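Local coordinates for protein serine--tRNA ligase, cytoplasmic (Candida albicans, PDB 3QO8) that attaches serine to tRNA(Ser) in two steps, first activating the amino acid with ATP and then passing it to the acceptor end of the tRNA, at residues I17-Q22 / E30-I35; T221-Q226 / E343-A348. All coordinates share one frame; numbering follows the deposited sequence. Where two conformers were deposited one is given.

Contact 1: I17-Q22 / E30-I35; sequences IIKASQ and ELVDEI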
loop_
_atom_site.group_PDB
_atom_site.type_symbol
_atom_site.label_atom_id
_atom_site.label_comp_id
_atom_site.label_asym_id
_atom_site.label_seq_id
_atom_site.Cartn_x
_atom_site.Cartn_y
_atom_site.Cartn_z
ATOM N N ILE A 17 11.731 -30.702 26.633
ATOM C CA ILE A 17 10.737 -30.518 25.586
ATOM C C ILE A 17 11.179 -29.414 24.629
ATOM O O ILE A 17 11.027 -29.517 23.402
ATOM C CB ILE A 17 9.385 -30.124 26.206
ATOM C CG1 ILE A 17 8.804 -31.300 26.986
ATOM C CG2 ILE A 17 8.402 -29.683 25.142
ATOM C CD1 ILE A 17 7.566 -30.943 27.787
ATOM N N ILE A 18 11.729 -28.348 25.193
ATOM C CA ILE A 18 12.166 -27.223 24.370
ATOM C C ILE A 18 13.372 -27.610 23.514
ATOM O O ILE A 18 13.434 -27.264 22.339
ATOM C CB ILE A 18 12.473 -25.966 25.217
ATOM C CG1 ILE A 18 11.239 -25.555 26.032
ATOM C CG2 ILE A 18 12.896 -24.824 24.314
ATOM C CD1 ILE A 18 11.468 -24.345 26.971
ATOM N N LYS A 19 14.309 -28.362 24.095
ATOM C CA LYS A 19 15.479 -28.821 23.347
ATOM C C LYS A 19 15.072 -29.747 22.200
ATOM O O LYS A 19 15.610 -29.662 21.095
ATOM C CB LYS A 19 16.464 -29.567 24.258
ATOM C CG LYS A 19 17.217 -28.695 25.251
ATOM C CD LYS A 19 18.555 -29.333 25.593
ATOM C CE LYS A 19 19.230 -28.669 26.783
ATOM N NZ LYS A 19 18.749 -29.232 28.077
ATOM N N ALA A 20 14.139 -30.652 22.475
ATOM C CA ALA A 20 13.651 -31.562 21.444
ATOM C C ALA A 20 13.020 -30.742 20.325
ATOM O O ALA A 20 13.201 -31.037 19.149
ATOM C CB ALA A 20 12.648 -32.539 22.023
ATOM N N SER A 21 12.289 -29.692 20.694
ATOM C CA SER A 21 11.619 -28.874 19.698
ATOM C C SER A 21 12.657 -28.164 18.847
ATOM O O SER A 21 12.555 -28.156 17.619
ATOM C CB SER A 21 10.698 -27.840 20.361
ATOM O OG SER A 21 10.051 -27.046 19.383
ATOM N N GLN A 22 13.655 -27.569 19.498
ATOM C CA GLN A 22 14.732 -26.882 18.779
ATOM C C GLN A 22 15.391 -27.809 17.759
ATOM O O GLN A 22 15.712 -27.407 16.638
ATOM C CB GLN A 22 15.778 -26.350 19.759
ATOM C CG GLN A 22 15.301 -25.115 20.556
ATOM C CD GLN A 22 14.966 -23.944 19.657
ATOM O OE1 GLN A 22 13.808 -23.727 19.304
ATOM N NE2 GLN A 22 15.982 -23.188 19.271
ATOM N N GLU A 30 21.617 -25.377 22.015
ATOM C CA GLU A 30 22.460 -24.746 23.023
ATOM C C GLU A 30 21.725 -23.602 23.710
ATOM O O GLU A 30 21.860 -23.405 24.921
ATOM C CB GLU A 30 23.752 -24.232 22.388
ATOM C CG GLU A 30 24.628 -25.324 21.794
ATOM C CD GLU A 30 25.850 -24.771 21.085
ATOM O OE1 GLU A 30 25.719 -23.754 20.369
ATOM O OE2 GLU A 30 26.944 -25.348 21.246
ATOM N N LEU A 31 20.950 -22.855 22.927
ATOM C CA LEU A 31 20.170 -21.731 23.440
ATOM C C LEU A 31 19.497 -22.053 24.767
ATOM O O LEU A 31 19.447 -21.209 25.661
ATOM C CB LEU A 31 19.094 -21.313 22.434
ATOM C CG LEU A 31 19.316 -20.054 21.601
ATOM C CD1 LEU A 31 20.598 -20.170 20.804
ATOM C CD2 LEU A 31 18.130 -19.820 20.680
ATOM N N VAL A 32 18.972 -23.268 24.889
ATOM C CA VAL A 32 18.191 -23.626 26.072
ATOM C C VAL A 32 19.025 -23.628 27.359
ATOM O O VAL A 32 18.649 -22.998 28.353
ATOM C CB VAL A 32 17.452 -24.952 25.880
ATOM C CG1 VAL A 32 16.677 -25.313 27.136
ATOM C CG2 VAL A 32 16.519 -24.840 24.685
ATOM N N ASP A 33 20.160 -24.317 27.332
ATOM C CA ASP A 33 21.064 -24.316 28.476
ATOM C C ASP A 33 21.536 -22.902 28.827
ATOM O O ASP A 33 21.609 -22.542 30.003
ATOM C CB ASP A 33 22.262 -25.223 28.217
ATOM C CG ASP A 33 21.908 -26.699 28.310
ATOM O OD1 ASP A 33 21.179 -27.082 29.256
ATOM O OD2 ASP A 33 22.358 -27.473 27.437
ATOM N N GLU A 34 21.842 -22.103 27.810
ATOM C CA GLU A 34 22.286 -20.724 28.025
ATOM C C GLU A 34 21.218 -19.903 28.716
ATOM O O GLU A 34 21.503 -19.106 29.616
ATOM C CB GLU A 34 22.659 -20.066 26.697
ATOM C CG GLU A 34 23.735 -20.832 25.943
ATOM C CD GLU A 34 24.108 -20.187 24.627
ATOM O OE1 GLU A 34 23.506 -19.150 24.279
ATOM O OE2 GLU A 34 25.005 -20.721 23.940
ATOM N N ILE A 35 19.982 -20.085 28.275
ATOM C CA ILE A 35 18.864 -19.360 28.850
ATOM C C ILE A 35 18.733 -19.715 30.330
ATOM O O ILE A 35 18.569 -18.838 31.176
ATOM C CB ILE A 35 17.573 -19.651 28.070
ATOM C CG1 ILE A 35 17.589 -18.861 26.762
ATOM C CG2 ILE A 35 16.342 -19.308 28.897
ATOM C CD1 ILE A 35 16.662 -19.389 25.714
#
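Lys19 lies across Val32 and reaches on to Asp33, joining helix 15-25 to the N-terminal part of helix 30-65. Its chain leaves CB with CG anti to the carbonyl carbon (chi1 -71°), and Lys19 CG then rests 3.8 Å from Val32 CB and almost as near the CG1 methyl. Past CD, Lys19 CE meets the carboxylate, 3.4 Å from Asp33 OD2. A bend at the last torsion (chi4 85°) turns the ammonium group toward the other oxygen, where Lys19 NZ and Asp33 OD1, 3.5 Å apart, make a salt bridge whose hydrogen bond is weak. On the more buried side, Val32 directs its CG2 methyl at Ile18, and the two CG2 atoms of Ile18 and Val32 come within 3.6 Å. Gln22 flanks Val32 with its aliphatic CG, while its amide NE2 is held by Ser28 O in the turn between the helices. The short segments run roughly antiparallel, at 149° with their axes 9.3 Å apart, as in a helical hairpin. Ile35, one turn beyond Val32, packs on helix 74-107 of the tRNA-binding arm. The chemistry is thus chiefly apolar, with a long, weak ion pair on the solvent side, at exposed Asp33, that probably adds modest attraction.

Contact 2: T221-Q226 / E343-A348; sequences TAQLSQ and ELNNAA. With MG (magnesium ion), chain E.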
loop_
_atom_site.group_PDB
_atom_site.type_symbol
_atom_site.label_atom_id
_atom_site.label_comp_id
_atom_site.label_asym_id
_atom_site.label_seq_id
_atom_site.Cartn_x
_atom_site.Cartn_y
_atom_site.Cartn_z
ATOM N N THR A 221 5.640 -8.914 16.692
ATOM C CA THR A 221 4.905 -9.979 16.030
ATOM C C THR A 221 5.655 -10.650 14.874
ATOM O O THR A 221 5.329 -11.775 14.500
ATOM C CB THR A 221 3.494 -9.519 15.603
ATOM O OG1 THR A 221 2.717 -10.657 15.183
ATOM C CG2 THR A 221 3.567 -8.460 14.502
ATOM N N ALA A 222 6.666 -9.975 14.334
ATOM C CA ALA A 222 7.482 -10.541 13.259
ATOM C C ALA A 222 8.833 -11.024 13.787
ATOM O O ALA A 222 9.407 -10.416 14.696
ATOM C CB ALA A 222 7.687 -9.514 12.152
ATOM N N GLN A 223 9.344 -12.113 13.216
ATOM C CA GLN A 223 10.660 -12.619 13.613
ATOM C C GLN A 223 11.767 -11.885 12.859
ATOM O O GLN A 223 11.521 -11.301 11.803
ATOM C CB GLN A 223 10.764 -14.148 13.434
ATOM C CG GLN A 223 10.609 -14.673 12.001
ATOM C CD GLN A 223 10.638 -16.216 11.927
ATOM O OE1 GLN A 223 9.677 -16.886 12.313
ATOM N NE2 GLN A 223 11.742 -16.773 11.428
ATOM N N LEU A 224 12.982 -11.936 13.401
ATOM C CA LEU A 224 14.126 -11.205 12.850
ATOM C C LEU A 224 14.323 -11.412 11.352
ATOM O O LEU A 224 14.586 -10.464 10.610
ATOM C CB LEU A 224 15.411 -11.593 13.585
ATOM C CG LEU A 224 16.691 -10.963 13.033
ATOM C CD1 LEU A 224 16.610 -9.449 13.113
ATOM C CD2 LEU A 224 17.913 -11.477 13.777
ATOM N N SER A 225 14.207 -12.659 10.908
ATOM C CA SER A 225 14.431 -12.979 9.500
ATOM C C SER A 225 13.497 -12.194 8.576
ATOM O O SER A 225 13.843 -11.909 7.430
ATOM C CB SER A 225 14.284 -14.479 9.248
ATOM O OG SER A 225 12.926 -14.871 9.313
ATOM N N GLN A 226 12.313 -11.846 9.074
ATOM C CA GLN A 226 11.373 -11.067 8.278
ATOM C C GLN A 226 11.893 -9.639 8.077
ATOM O O GLN A 226 11.757 -9.067 6.994
ATOM C CB GLN A 226 9.968 -11.092 8.900
ATOM C CG GLN A 226 9.348 -12.495 8.910
ATOM C CD GLN A 226 7.974 -12.556 9.570
ATOM O OE1 GLN A 226 7.852 -12.878 10.758
ATOM N NE2 GLN A 226 6.932 -12.265 8.796
ATOM N N GLU A 343 10.501 -26.505 8.525
ATOM C CA GLU A 343 9.975 -25.430 7.692
ATOM C C GLU A 343 8.950 -24.547 8.412
ATOM O O GLU A 343 8.272 -23.736 7.781
ATOM C CB GLU A 343 9.330 -26.027 6.440
ATOM C CG GLU A 343 10.319 -26.709 5.523
ATOM C CD GLU A 343 11.123 -25.710 4.723
ATOM O OE1 GLU A 343 10.500 -24.895 4.010
ATOM O OE2 GLU A 343 12.367 -25.730 4.816
ATOM N N LEU A 344 8.816 -24.713 9.723
ATOM C CA LEU A 344 7.913 -23.859 10.499
ATOM C C LEU A 344 8.621 -22.576 10.908
ATOM O O LEU A 344 9.767 -22.617 11.348
ATOM C CB LEU A 344 7.433 -24.582 11.767
ATOM C CG LEU A 344 6.641 -25.873 11.580
ATOM C CD1 LEU A 344 6.263 -26.465 12.933
ATOM C CD2 LEU A 344 5.411 -25.610 10.724
ATOM N N ASN A 345 7.946 -21.439 10.778
ATOM C CA ASN A 345 8.471 -20.199 11.354
ATOM C C ASN A 345 8.380 -20.263 12.880
ATOM O O ASN A 345 7.689 -21.134 13.410
ATOM C CB ASN A 345 7.761 -18.955 10.776
ATOM C CG ASN A 345 6.343 -18.762 11.313
ATOM O OD1 ASN A 345 6.002 -19.225 12.393
ATOM N ND2 ASN A 345 5.520 -18.042 10.557
ATOM N N ASN A 346 9.063 -19.351 13.577
ATOM C CA ASN A 346 9.151 -19.393 15.034
ATOM C C ASN A 346 7.802 -19.448 15.744
ATOM O O ASN A 346 7.665 -20.103 16.770
ATOM C CB ASN A 346 9.917 -18.176 15.581
ATOM C CG ASN A 346 11.381 -18.178 15.206
ATOM O OD1 ASN A 346 11.906 -19.164 14.698
ATOM N ND2 ASN A 346 12.051 -17.059 15.455
ATOM N N ALA A 347 6.809 -18.736 15.223
ATOM C CA ALA A 347 5.546 -18.617 15.945
ATOM C C ALA A 347 4.685 -19.877 15.860
ATOM O O ALA A 347 3.903 -20.156 16.763
ATOM C CB ALA A 347 4.756 -17.363 15.476
ATOM N N ALA A 348 4.837 -20.646 14.781
ATOM C CA ALA A 348 3.930 -21.755 14.511
ATOM C C ALA A 348 4.286 -23.010 15.299
ATOM O O ALA A 348 5.423 -23.475 15.244
ATOM C CB ALA A 348 3.909 -22.067 13.011
HETATM MG MG MG E . 12.089 -22.347 11.373
HETATM O O HOH W 1 7.258 -16.298 13.437
HETATM O O HOH W 2 12.280 -19.908 10.618
HETATM O O HOH W 3 12.221 -21.798 13.855
HETATM O O HOH W 4 11.815 -24.763 11.958
HETATM O O HOH W 5 14.507 -22.116 11.299
#
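The carboxamides of Gln223 and Asn346 lie stacked, their planes 20° apart, so the two amides meet over their faces and make no hydrogen bond with each other. Gln223 CD sits 3.9 Å from Asn346 CG. The bond that joins the segments goes to the backbone: Asn346 N donates to Gln223 OE1 at 2.8 Å, with an N-H...O angle of 155° and the donor tilted moderately from the carbonyl plane. Gln223 reaches it with CG set between its own N and carbonyl carbon (chi1 62°) and the chain extended beyond. Gln223 OE1 also touches Asn345 CB at 3.2 Å and accepts from a water that takes the N-H of Ala347. Gln223 NE2 donates to Ser225 OG, and Gln226 OE1 accepts from Gln223 N, tying Gln223 to the residues that lead into helix 224-229.

Asn345 presents its amide steeply to that of Gln223. Asn345 OD1 takes Ala348 N at 3.0 Å, nearly in line with the C=O bond, in an Asx motif that braces the type I turn 345-348. This loop, between strands 334-338 and 350-358, lies at the edge of the active site: the Asn345 side chain is about 7 Å from the bound seryl-adenylate analogue and about 8 Å from another magnesium ion. Leu344 O binds its own magnesium at 2.3 Å, with four waters. One water donates to Asn346 OD1 at 2.8 Å, and another accepts from Gln223 NE2. The ion probably polarises the water donating to Asn346 OD1, though the long ion-water distances suggest a modest effect.

From the N terminus, contact 1 closes first: only seven residues separate 17-22 from 30-35, so it shuts a short helical hairpin at the base of the tRNA-binding arm. Contact 2 comes later and closes a far longer loop of 116 residues, which includes strands 269-278 and 297-307 of the catalytic sheet. The two follow in series, neither nested nor crossed. The centres of contacts 1 and 2 are about 17 Å apart, and they do not touch. Residues next to contact 1 nevertheless reach contact 2: Arg25, at the end of helix 15-25, bonds to Asn345 O, and Asn110 bonds both to Ser21 (weakly) and to the 343-348 loop, joining the N-terminal domain to the catalytic core.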